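Putative P450-like enzyme (Streptomyces himastatinicus ATCC 53653, PDB 5Z9J) binds heme b and probably acts as a cytochrome P450 monooxygenase in bacterial secondary metabolism. Local coordinates at residues A[244-249]-A[358-363]; A[260-263]-A[268-271]. All blocks are in the same frame, centred on the assembly; numbering follows the deposited sequence.

In the fold
Both contacts lie on the same side of the chain's centre, about 12 Å apart between their own centres, and within the cytochrome P450 fold. Along the chain the segments run 244-249, 260-263, 268-271 and 358-363, so interaction 2 is completed before the chain returns to finish interaction 1. Helix 240-255 is followed directly by helix 257-265 and then helix 270-280; helix 350-367 packs against this series. The two contacts abut where Lys358 CG lies 4.1 Å from Val270 CG1. Interaction 1 is the deeper, its centre about 15 Å from that of the chain, and Leu245 on its first segment touches the heme. Interaction 2, about 23 Å out, spans the short connection between helices 257-265 and 270-280.

Interaction 1: residues A[244-249]-A[358-363]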
loop_
_atom_site.group_PDB
_atom_site.type_symbol
_atom_site.label_atom_id
_atom_site.label_comp_id
_atom_site.label_asym_id
_atom_site.label_seq_id
_atom_site.Cartn_x
_atom_site.Cartn_y
_atom_site.Cartn_z
ATOM N N MET A 244 6.795 4.515 -1.651
ATOM C CA MET A 244 7.651 3.517 -2.312
ATOM C C MET A 244 7.545 3.464 -3.826
ATOM O O MET A 244 8.542 3.245 -4.508
ATOM C CB MET A 244 7.375 2.103 -1.776
ATOM C CG MET A 244 8.123 1.826 -0.491
ATOM S SD MET A 244 7.796 0.211 0.280
ATOM C CE MET A 244 6.079 0.380 0.741
ATOM N N LEU A 245 6.329 3.554 -4.358
ATOM C CA LEU A 245 6.157 3.603 -5.777
ATOM C C LEU A 245 6.978 4.771 -6.340
ATOM O O LEU A 245 7.631 4.664 -7.364
ATOM C CB LEU A 245 4.697 3.779 -6.133
ATOM C CG LEU A 245 4.468 3.945 -7.633
ATOM C CD1 LEU A 245 5.077 2.730 -8.466
ATOM C CD2 LEU A 245 3.028 4.147 -7.954
ATOM N N ILE A 246 6.886 5.941 -5.706
ATOM C CA ILE A 246 7.638 7.089 -6.191
ATOM C C ILE A 246 9.151 6.827 -6.084
ATOM O O ILE A 246 9.908 6.938 -7.070
ATOM C CB ILE A 246 7.255 8.446 -5.410
ATOM C CG1 ILE A 246 5.797 8.869 -5.723
ATOM C CG2 ILE A 246 8.234 9.544 -5.806
ATOM C CD1 ILE A 246 5.167 9.971 -4.690
ATOM N N ALA A 247 9.600 6.360 -4.936
ATOM C CA ALA A 247 11.021 6.174 -4.736
ATOM C C ALA A 247 11.562 4.953 -5.546
ATOM O O ALA A 247 12.603 5.050 -6.165
ATOM C CB ALA A 247 11.304 6.036 -3.282
ATOM N N ASN A 248 10.833 3.851 -5.560
ATOM C CA ASN A 248 11.263 2.669 -6.382
ATOM C C ASN A 248 11.442 3.064 -7.800
ATOM O O ASN A 248 12.416 2.640 -8.475
ATOM C CB ASN A 248 10.208 1.577 -6.364
ATOM C CG ASN A 248 10.049 0.938 -5.036
ATOM O OD1 ASN A 248 10.862 1.116 -4.133
ATOM N ND2 ASN A 248 8.969 0.224 -4.878
ATOM N N THR A 249 10.513 3.901 -8.279
ATOM C CA THR A 249 10.526 4.316 -9.667
ATOM C C THR A 249 11.788 5.139 -10.007
ATOM O O THR A 249 12.493 4.841 -11.006
ATOM C CB THR A 249 9.246 5.077 -10.071
ATOM O OG1 THR A 249 8.079 4.240 -9.910
ATOM C CG2 THR A 249 9.363 5.546 -11.503
ATOM N N LYS A 358 2.635 10.021 -10.786
ATOM C CA LYS A 358 2.895 10.626 -12.094
ATOM C C LYS A 358 3.352 12.087 -11.952
ATOM O O LYS A 358 4.341 12.508 -12.570
ATOM C CB LYS A 358 1.657 10.555 -12.969
ATOM C CG LYS A 358 1.819 11.258 -14.328
ATOM C CD LYS A 358 0.537 11.138 -15.184
ATOM C CE LYS A 358 0.604 12.030 -16.404
ATOM N NZ LYS A 358 -0.690 11.971 -17.148
ATOM N N ALA A 359 2.625 12.869 -11.140
ATOM C CA ALA A 359 2.980 14.249 -10.947
ATOM C C ALA A 359 4.371 14.347 -10.329
ATOM O O ALA A 359 5.178 15.182 -10.707
ATOM C CB ALA A 359 1.924 14.964 -9.996
ATOM N N ALA A 360 4.650 13.451 -9.393
ATOM C CA ALA A 360 5.901 13.480 -8.650
ATOM C C ALA A 360 7.075 13.139 -9.543
ATOM O O ALA A 360 8.082 13.820 -9.536
ATOM C CB ALA A 360 5.834 12.523 -7.496
ATOM N N VAL A 361 6.943 12.053 -10.298
ATOM C CA VAL A 361 8.031 11.682 -11.173
ATOM C C VAL A 361 8.317 12.737 -12.231
ATOM O O VAL A 361 9.476 13.074 -12.482
ATOM C CB VAL A 361 7.730 10.369 -11.868
ATOM C CG1 VAL A 361 8.775 10.097 -12.981
ATOM C CG2 VAL A 361 7.726 9.238 -10.831
ATOM N N GLU A 362 7.249 13.246 -12.852
ATOM C CA GLU A 362 7.359 14.259 -13.873
ATOM C C GLU A 362 8.074 15.476 -13.327
ATOM O O GLU A 362 8.957 16.024 -13.977
ATOM C CB GLU A 362 5.979 14.651 -14.400
ATOM C CG GLU A 362 5.408 13.620 -15.346
ATOM C CD GLU A 362 4.016 13.989 -15.793
ATOM O OE1 GLU A 362 3.344 14.867 -15.152
ATOM O OE2 GLU A 362 3.569 13.405 -16.799
ATOM N N ILE A 363 7.652 15.933 -12.148
ATOM C CA ILE A 363 8.256 17.122 -11.635
ATOM C C ILE A 363 9.706 16.870 -11.164
ATOM O O ILE A 363 10.559 17.732 -11.366
ATOM C CB ILE A 363 7.390 17.745 -10.515
ATOM C CG1 ILE A 363 6.171 18.384 -11.170
ATOM C CG2 ILE A 363 8.181 18.822 -9.768
ATOM C CD1 ILE A 363 5.145 18.957 -10.175
#
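Ile246 and Thr249 meet Ala360 and Val361 without a flat group between them: the two segments present no ring, amide or carboxylate to each other and share no hydrogen bond, so aliphatic branches make the contact. The methyl of Ala360 is touched by three atoms of one residue, with CB 3.9 Å from Ile246 CD1 and both Ile246 CG1 and CG2 only slightly farther. One turn on, Thr249 and Val361 cross at about a right angle, Thr249 CG2 meeting Val361 CG2 at 4.1 Å. The backbones come close, Ile246 CA to Val361 CA being 6.8 Å. In the P450 fold 240-255 is probably the C-terminal half of helix I, and 350-367 helix L; helix 125-130 adds Ala130 beside Ile246 and Phe129 beside Ala360. With chi1 at -61°, Thr249 holds CG2 anti to its backbone N, facing Val361, and turns OG1 back to its own helix. That hydroxyl donates to Leu245 O at 2.6 Å, with a C=O...donor angle of 157°. Leu245 O also accepts from Thr249 N at 3.1 Å, while the hydroxyl has a second hydrogen-bond partner in Ser277 OG of helix 270-280.

Interaction 2: residues A[260-263]-A[268-271]; sequences DARV and SLVP
Leu269 reaches across to the last turns of helix 257-265 and meets them at two places, the backbone of Arg262 and the side chain of Val263. With Val263 and Val270 it makes the close-packed part of the contact. Its CD1 comes to 3.7 Å from Arg262 O, the shortest approach between the segments. Farther back along the same side chain, Leu269 CB lies 4.1 Å from Val263 CG2. A chi2 of 176° extends the leucine, carrying CD1 outward to the arginine backbone. The other branch of Val263 serves the next residue: CG1 is 4.0 Å from Val270 CG2, the two side chains crossing at about a right angle. Both valines are buried, and helix 350-367 adds Leu365 against Val263. By their order in the chain these helices probably match J (257-265) and K (270-280) of the P450 fold, and the contact closes the short connection between them, with Val263 CA and Leu269 CA 5.7 Å apart. The looser side belongs to the partly exposed side chain of Arg262. Bent at chi3 (69°), it lends little more than its CB to the apolar contact, 4.0 Å from Leu269 CD1. That methyl approaches the guanidinium only obliquely, and the charged end is held elsewhere, by a salt bridge from NH1 to Asp329 OD1.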
loop_
_atom_site.group_PDB
_atom_site.type_symbol
_atom_site.label_atom_id
_atom_site.label_comp_id
_atom_site.label_asym_id
_atom_site.label_seq_id
_atom_site.Cartn_x
_atom_site.Cartn_y
_atom_site.Cartn_z
ATOM N N ASP A 260 15.545 4.909 -18.598
ATOM C CA ASP A 260 15.549 6.327 -18.213
ATOM C C ASP A 260 15.586 7.228 -19.452
ATOM O O ASP A 260 14.849 8.231 -19.536
ATOM C CB ASP A 260 16.733 6.583 -17.287
ATOM C CG ASP A 260 16.799 8.005 -16.783
ATOM O OD1 ASP A 260 15.890 8.415 -16.041
ATOM O OD2 ASP A 260 17.803 8.688 -17.057
ATOM N N ALA A 261 16.442 6.867 -20.421
ATOM C CA ALA A 261 16.560 7.635 -21.637
ATOM C C ALA A 261 15.228 7.617 -22.384
ATOM O O ALA A 261 14.837 8.620 -22.977
ATOM C CB ALA A 261 17.706 7.095 -22.549
ATOM N N ARG A 262 14.581 6.457 -22.429
ATOM C CA ARG A 262 13.317 6.334 -23.151
ATOM C C ARG A 262 12.291 7.284 -22.587
ATOM O O ARG A 262 11.592 7.946 -23.342
ATOM C CB ARG A 262 12.758 4.904 -23.090
ATOM C CG ARG A 262 13.503 3.866 -23.933
ATOM C CD ARG A 262 12.918 2.473 -23.638
ATOM N NE ARG A 262 11.547 2.300 -24.131
ATOM C CZ ARG A 262 10.802 1.221 -23.912
ATOM N NH1 ARG A 262 11.247 0.254 -23.118
ATOM N NH2 ARG A 262 9.580 1.148 -24.421
ATOM N N VAL A 263 12.222 7.352 -21.254
ATOM C CA VAL A 263 11.178 8.105 -20.592
ATOM C C VAL A 263 11.404 9.612 -20.721
ATOM O O VAL A 263 10.441 10.353 -20.938
ATOM C CB VAL A 263 11.036 7.684 -19.099
ATOM C CG1 VAL A 263 10.143 8.656 -18.318
ATOM C CG2 VAL A 263 10.457 6.269 -19.021
ATOM N N SER A 268 5.258 10.499 -22.588
ATOM C CA SER A 268 3.979 9.812 -22.553
ATOM C C SER A 268 4.163 8.414 -21.915
ATOM O O SER A 268 3.191 7.702 -21.662
ATOM C CB SER A 268 3.395 9.695 -23.957
ATOM O OG SER A 268 4.109 8.723 -24.708
ATOM N N LEU A 269 5.414 8.022 -21.661
ATOM C CA LEU A 269 5.684 6.706 -21.046
ATOM C C LEU A 269 5.534 6.650 -19.533
ATOM O O LEU A 269 5.555 5.556 -18.945
ATOM C CB LEU A 269 7.085 6.271 -21.341
ATOM C CG LEU A 269 7.346 5.931 -22.805
ATOM C CD1 LEU A 269 8.808 5.621 -22.921
ATOM C CD2 LEU A 269 6.466 4.776 -23.264
ATOM N N VAL A 270 5.414 7.816 -18.892
ATOM C CA VAL A 270 5.408 7.840 -17.438
ATOM C C VAL A 270 4.310 6.952 -16.790
ATOM O O VAL A 270 4.628 6.165 -15.922
ATOM C CB VAL A 270 5.288 9.281 -16.909
ATOM C CG1 VAL A 270 5.206 9.250 -15.421
ATOM C CG2 VAL A 270 6.514 10.107 -17.329
ATOM N N PRO A 271 3.035 7.029 -17.233
ATOM C CA PRO A 271 2.063 6.112 -16.616
ATOM C C PRO A 271 2.412 4.640 -16.752
ATOM O O PRO A 271 2.285 3.880 -15.780
ATOM C CB PRO A 271 0.762 6.400 -17.379
ATOM C CG PRO A 271 0.900 7.796 -17.848
ATOM C CD PRO A 271 2.373 8.003 -18.120
#